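Side-chain contacts in twitching motility protein PilT (Aquifex aeolicus, PDB 2EYU), which drives retraction of pili in twitching motility, probably as an ATP-hydrolysing motor of the secretion ATPase family: residues 114-119 and 124-129; 141-146 and 156-161. The protein carries 1 engineered substitution. All blocks are in the same frame, centred on the assembly; numbering follows the deposited sequence.

Both contacts lie in the P-loop NTPase core and follow one another along the chain, with centres about 11 Å apart. Interaction 1 packs helix 110-121 on strand 125-130, an inner strand of the mixed sheet; the chain then runs into helix 135-144, which interaction 2 joins to helix 151-161. Helix 110-121 ties the two together: Leu117, turned away from the strand, packs its CD2 3.3 Å from CG1 of Val157 and its CD1 against the ring of Phe146, while Glu114 CG also meets that ring. The helix thus has one side on the sheet and another on helix 151-161 and the loop residue Phe146, within this motor domain.

Interaction 1. Residues 114-119 and 124-129; sequences ETALRA and HLVFGT
Ala119 and Ala116 of helix 110-121 pack on Val126 of strand 125-130, the closing half of a beta-alpha-beta unit that starts with strand 101-104 in this P-loop NTPase fold. Val126 turns its branched side chain to the helix: CG2 lies 3.8 Å from CB of Ala119 and 4.0 Å from the carbonyl O of Ala116. With CG1 of the valine anti to the backbone N (chi1 -180°), CG2 falls anti to the carbonyl carbon and meets Ala119, and CG1 is the methyl nearer CB of Ala116, at 4.4 Å. Alanine suits both helix positions, since a single methyl lets the backbone come near the sheet; the CA atoms of Ala116 and Val126 are 7.0 Å apart.

At the turn between helix and strand, the contact becomes polar. The Ala119 carbonyl accepts a hydrogen bond from His124 ND1 at 3.0 Å and a weak one from the His124 backbone N, so one residue grips the same oxygen twice. This bonding puts the proton of that edge on ND1. Farther out, Leu95 of helix 87-97 also touches Ala119, Pro99 touches the histidine, and backbone bonds to Gly26 and Ile28 on one neighbouring strand and Ile102 on the other hold 124-127 in the sheet. The Ala119 oxygen lies in the plane of the imidazole, 1° out of it, and the N-H...O angle at ND1 is 149°.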
loop_
_atom_site.group_PDB
_atom_site.type_symbol
_atom_site.label_atom_id
_atom_site.label_comp_id
_atom_site.label_asym_id
_atom_site.label_seq_id
_atom_site.Cartn_x
_atom_site.Cartn_y
_atom_site.Cartn_z
ATOM N N GLU A 114 13.951 -5.320 -6.098
ATOM C CA GLU A 114 14.394 -6.714 -6.017
ATOM C C GLU A 114 14.760 -7.041 -4.581
ATOM O O GLU A 114 14.480 -8.103 -4.017
ATOM C CB GLU A 114 15.576 -6.998 -6.943
ATOM C CG GLU A 114 15.527 -8.352 -7.618
ATOM C CD GLU A 114 15.328 -9.521 -6.678
ATOM O OE1 GLU A 114 14.176 -9.808 -6.279
ATOM O OE2 GLU A 114 16.332 -10.183 -6.337
ATOM N N THR A 115 15.403 -6.096 -3.894
ATOM C CA THR A 115 15.714 -6.466 -2.509
ATOM C C THR A 115 14.430 -6.539 -1.696
ATOM O O THR A 115 14.295 -7.417 -0.842
ATOM C CB THR A 115 16.710 -5.506 -1.841
ATOM O OG1 THR A 115 17.882 -5.365 -2.652
ATOM C CG2 THR A 115 17.172 -6.092 -0.516
ATOM N N ALA A 116 13.480 -5.634 -1.942
ATOM C CA ALA A 116 12.245 -5.685 -1.191
ATOM C C ALA A 116 11.545 -7.045 -1.320
ATOM O O ALA A 116 11.014 -7.528 -0.327
ATOM C CB ALA A 116 11.241 -4.644 -1.662
ATOM N N LEU A 117 11.513 -7.567 -2.533
ATOM C CA LEU A 117 10.877 -8.852 -2.831
ATOM C C LEU A 117 11.560 -9.979 -2.083
ATOM O O LEU A 117 10.940 -10.924 -1.606
ATOM C CB LEU A 117 10.931 -9.180 -4.320
ATOM C CG LEU A 117 9.902 -8.588 -5.270
ATOM C CD1 LEU A 117 10.560 -7.756 -6.366
ATOM C CD2 LEU A 117 9.080 -9.693 -5.919
ATOM N N ARG A 118 12.893 -9.903 -1.975
ATOM C CA ARG A 118 13.514 -11.057 -1.301
ATOM C C ARG A 118 13.231 -10.959 0.196
ATOM O O ARG A 118 12.920 -11.976 0.835
ATOM C CB ARG A 118 15.005 -11.173 -1.598
ATOM C CG ARG A 118 15.297 -11.652 -3.018
ATOM C CD ARG A 118 15.640 -13.135 -3.073
ATOM N NE ARG A 118 14.677 -13.889 -3.876
ATOM C CZ ARG A 118 14.676 -13.889 -5.204
ATOM N NH1 ARG A 118 13.777 -14.591 -5.881
ATOM N NH2 ARG A 118 15.591 -13.166 -5.855
ATOM N N ALA A 119 13.326 -9.741 0.742
ATOM C CA ALA A 119 12.987 -9.575 2.151
ATOM C C ALA A 119 11.595 -10.123 2.454
ATOM O O ALA A 119 11.420 -10.821 3.461
ATOM C CB ALA A 119 13.072 -8.121 2.572
ATOM N N HIS A 124 10.096 -11.652 6.274
ATOM C CA HIS A 124 9.908 -10.316 6.821
ATOM C C HIS A 124 8.679 -9.636 6.240
ATOM O O HIS A 124 8.344 -9.873 5.086
ATOM C CB HIS A 124 11.133 -9.439 6.535
ATOM C CG HIS A 124 12.426 -10.110 6.870
ATOM N ND1 HIS A 124 13.115 -10.907 5.981
ATOM C CD2 HIS A 124 13.152 -10.101 8.014
ATOM C CE1 HIS A 124 14.214 -11.360 6.561
ATOM N NE2 HIS A 124 14.261 -10.882 7.791
ATOM N N LEU A 125 8.079 -8.789 7.070
ATOM C CA LEU A 125 6.932 -7.985 6.678
ATOM C C LEU A 125 7.461 -6.707 6.044
ATOM O O LEU A 125 8.222 -5.966 6.677
ATOM C CB LEU A 125 6.026 -7.671 7.864
ATOM C CG LEU A 125 4.704 -6.989 7.482
ATOM C CD1 LEU A 125 3.914 -7.842 6.502
ATOM C CD2 LEU A 125 3.844 -6.706 8.703
ATOM N N VAL A 126 7.092 -6.449 4.790
ATOM C CA VAL A 126 7.684 -5.297 4.115
ATOM C C VAL A 126 6.617 -4.278 3.728
ATOM O O VAL A 126 5.670 -4.606 3.030
ATOM C CB VAL A 126 8.491 -5.721 2.880
ATOM C CG1 VAL A 126 9.096 -4.499 2.199
ATOM C CG2 VAL A 126 9.598 -6.698 3.269
ATOM N N PHE A 127 6.751 -3.038 4.198
ATOM C CA PHE A 127 5.945 -1.920 3.728
ATOM C C PHE A 127 6.733 -1.141 2.677
ATOM O O PHE A 127 7.938 -0.891 2.803
ATOM C CB PHE A 127 5.591 -0.936 4.858
ATOM C CG PHE A 127 4.568 -1.450 5.854
ATOM C CD1 PHE A 127 4.947 -2.392 6.802
ATOM C CD2 PHE A 127 3.263 -0.990 5.839
ATOM C CE1 PHE A 127 4.019 -2.870 7.711
ATOM C CE2 PHE A 127 2.333 -1.472 6.739
ATOM C CZ PHE A 127 2.713 -2.417 7.678
ATOM N N GLY A 128 6.057 -0.738 1.600
ATOM C CA GLY A 128 6.679 0.179 0.671
ATOM C C GLY A 128 5.664 1.169 0.140
ATOM O O GLY A 128 4.457 1.015 0.313
ATOM N N THR A 129 6.141 2.229 -0.515
ATOM C CA THR A 129 5.231 3.153 -1.155
ATOM C C THR A 129 5.641 3.332 -2.618
ATOM O O THR A 129 6.825 3.244 -2.960
ATOM C CB THR A 129 5.162 4.584 -0.574
ATOM O OG1 THR A 129 6.479 5.156 -0.626
ATOM C CG2 THR A 129 4.709 4.612 0.869
#

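Interaction 2. Residues 141-146 and 156-161; sequences RIVDIF and IVLSFI
Two successive helices of the P-loop NTPase domain, 135-144 and 151-161, meet through Leu158, whose side chain bridges to Ile142 and Val143. The contact is wholly apolar and small, burying 92 Å² in all, and these segments meet through side chains alone, the CA atoms of Val143 and Leu158 being 8.8 Å apart. Leucine suits the place because its branch lies at CG, so a methyl projects beyond the helix backbone. Its extended outer torsion (chi2 171°) carries CD1 out from the helix, and this one methyl makes both contacts, approaching the two beta-branched residues obliquely.

Ile142 offers its short branch, CG2, which stands anti to the backbone N and faces the leucine. Val143, one residue on, presents CG2, which stands anti to its carbonyl carbon. Ile142 also reaches the sheet at Leu130 of strand 125-130, while Val143 packs on Gln151, Val154 and Arg155, on earlier turns of helix 151-161. Beside Leu158, Ser159 donates through OG to the carbonyl O of Ile156 at 2.7 Å, while the same hydroxyl oxygen is hydrogen-bonded by Arg196 NE of helix 189-197. Leu158 CD1 comes to 3.7 Å from Ile142 CG2 and 4.2 Å from Val143 CG2.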
loop_
_atom_site.group_PDB
_atom_site.type_symbol
_atom_site.label_atom_id
_atom_site.label_comp_id
_atom_site.label_asym_id
_atom_site.label_seq_id
_atom_site.Cartn_x
_atom_site.Cartn_y
_atom_site.Cartn_z
ATOM N N ARG A 141 3.662 -1.450 -12.479
ATOM C CA ARG A 141 4.912 -0.744 -12.224
ATOM C C ARG A 141 5.935 -1.677 -11.600
ATOM O O ARG A 141 7.118 -1.702 -11.948
ATOM C CB ARG A 141 4.678 0.452 -11.298
ATOM C CG ARG A 141 5.946 1.058 -10.723
ATOM C CD ARG A 141 6.363 2.343 -11.396
ATOM N NE ARG A 141 5.330 3.347 -11.524
ATOM C CZ ARG A 141 5.250 4.546 -10.967
ATOM N NH1 ARG A 141 6.188 4.998 -10.151
ATOM N NH2 ARG A 141 4.200 5.322 -11.221
ATOM N N ILE A 142 5.459 -2.474 -10.640
ATOM C CA ILE A 142 6.371 -3.387 -9.959
ATOM C C ILE A 142 6.947 -4.364 -10.978
ATOM O O ILE A 142 8.160 -4.528 -11.054
ATOM C CB ILE A 142 5.705 -4.149 -8.809
ATOM C CG1 ILE A 142 5.444 -3.285 -7.570
ATOM C CG2 ILE A 142 6.544 -5.371 -8.439
ATOM C CD1 ILE A 142 6.712 -2.553 -7.150
ATOM N N VAL A 143 6.090 -5.001 -11.777
ATOM C CA VAL A 143 6.610 -6.010 -12.693
ATOM C C VAL A 143 7.416 -5.421 -13.842
ATOM O O VAL A 143 8.493 -5.915 -14.187
ATOM C CB VAL A 143 5.432 -6.825 -13.272
ATOM C CG1 VAL A 143 5.916 -7.685 -14.433
ATOM C CG2 VAL A 143 4.802 -7.641 -12.160
ATOM N N ASP A 144 6.882 -4.373 -14.457
ATOM C CA ASP A 144 7.389 -3.804 -15.698
ATOM C C ASP A 144 8.756 -3.177 -15.528
ATOM O O ASP A 144 9.547 -2.920 -16.426
ATOM C CB ASP A 144 6.422 -2.727 -16.222
ATOM C CG ASP A 144 5.446 -3.258 -17.251
ATOM O OD1 ASP A 144 4.457 -3.899 -16.837
ATOM O OD2 ASP A 144 5.677 -3.016 -18.454
ATOM N N ILE A 145 9.087 -2.871 -14.264
ATOM C CA ILE A 145 10.413 -2.242 -14.141
ATOM C C ILE A 145 11.480 -3.284 -14.434
ATOM O O ILE A 145 12.598 -2.910 -14.761
ATOM C CB ILE A 145 10.559 -1.602 -12.764
ATOM C CG1 ILE A 145 10.441 -2.578 -11.596
ATOM C CG2 ILE A 145 9.541 -0.472 -12.624
ATOM C CD1 ILE A 145 9.486 -2.122 -10.517
ATOM N N PHE A 146 11.132 -4.565 -14.344
ATOM C CA PHE A 146 12.054 -5.662 -14.615
ATOM C C PHE A 146 12.269 -5.992 -16.081
ATOM O O PHE A 146 11.434 -5.687 -16.926
ATOM C CB PHE A 146 11.507 -6.921 -13.909
ATOM C CG PHE A 146 11.821 -6.872 -12.422
ATOM C CD1 PHE A 146 10.958 -6.240 -11.547
ATOM C CD2 PHE A 146 12.969 -7.446 -11.914
ATOM C CE1 PHE A 146 11.234 -6.188 -10.202
ATOM C CE2 PHE A 146 13.247 -7.397 -10.564
ATOM C CZ PHE A 146 12.382 -6.765 -9.706
ATOM N N ILE A 156 4.749 -13.930 -10.540
ATOM C CA ILE A 156 4.305 -15.054 -9.694
ATOM C C ILE A 156 4.872 -14.960 -8.285
ATOM O O ILE A 156 4.234 -15.442 -7.351
ATOM C CB ILE A 156 4.658 -16.388 -10.382
ATOM C CG1 ILE A 156 3.790 -16.678 -11.606
ATOM C CG2 ILE A 156 4.617 -17.538 -9.370
ATOM C CD1 ILE A 156 4.506 -17.189 -12.829
ATOM N N VAL A 157 6.023 -14.357 -8.044
ATOM C CA VAL A 157 6.454 -14.053 -6.669
ATOM C C VAL A 157 5.423 -13.177 -5.983
ATOM O O VAL A 157 5.005 -13.417 -4.852
ATOM C CB VAL A 157 7.814 -13.330 -6.659
ATOM C CG1 VAL A 157 8.176 -12.801 -5.282
ATOM C CG2 VAL A 157 8.935 -14.243 -7.157
ATOM N N LEU A 158 4.979 -12.109 -6.668
ATOM C CA LEU A 158 3.977 -11.247 -6.079
ATOM C C LEU A 158 2.730 -12.057 -5.730
ATOM O O LEU A 158 2.139 -11.828 -4.684
ATOM C CB LEU A 158 3.548 -10.125 -7.024
ATOM C CG LEU A 158 4.235 -8.768 -6.948
ATOM C CD1 LEU A 158 3.797 -7.903 -8.126
ATOM C CD2 LEU A 158 3.956 -8.066 -5.620
ATOM N N SER A 159 2.361 -12.977 -6.636
ATOM C CA SER A 159 1.119 -13.705 -6.381
ATOM C C SER A 159 1.170 -14.460 -5.064
ATOM O O SER A 159 0.111 -14.724 -4.479
ATOM C CB SER A 159 0.793 -14.648 -7.546
ATOM O OG SER A 159 1.545 -15.860 -7.476
ATOM N N PHE A 160 2.369 -14.827 -4.598
ATOM C CA PHE A 160 2.478 -15.556 -3.332
ATOM C C PHE A 160 2.833 -14.665 -2.148
ATOM O O PHE A 160 2.608 -15.017 -0.989
ATOM C CB PHE A 160 3.573 -16.604 -3.401
ATOM C CG PHE A 160 3.279 -17.836 -4.237
ATOM C CD1 PHE A 160 2.631 -18.916 -3.663
ATOM C CD2 PHE A 160 3.670 -17.845 -5.558
ATOM C CE1 PHE A 160 2.389 -20.025 -4.464
ATOM C CE2 PHE A 160 3.437 -18.958 -6.347
ATOM C CZ PHE A 160 2.791 -20.041 -5.778
ATOM N N ILE A 161 3.443 -13.507 -2.398
ATOM C CA ILE A 161 3.964 -12.770 -1.239
ATOM C C ILE A 161 3.235 -11.439 -1.030
ATOM O O ILE A 161 3.363 -10.930 0.093
ATOM C CB ILE A 161 5.472 -12.526 -1.362
ATOM C CG1 ILE A 161 5.853 -11.497 -2.435
ATOM C CG2 ILE A 161 6.210 -13.836 -1.619
ATOM C CD1 ILE A 161 7.183 -10.810 -2.176
#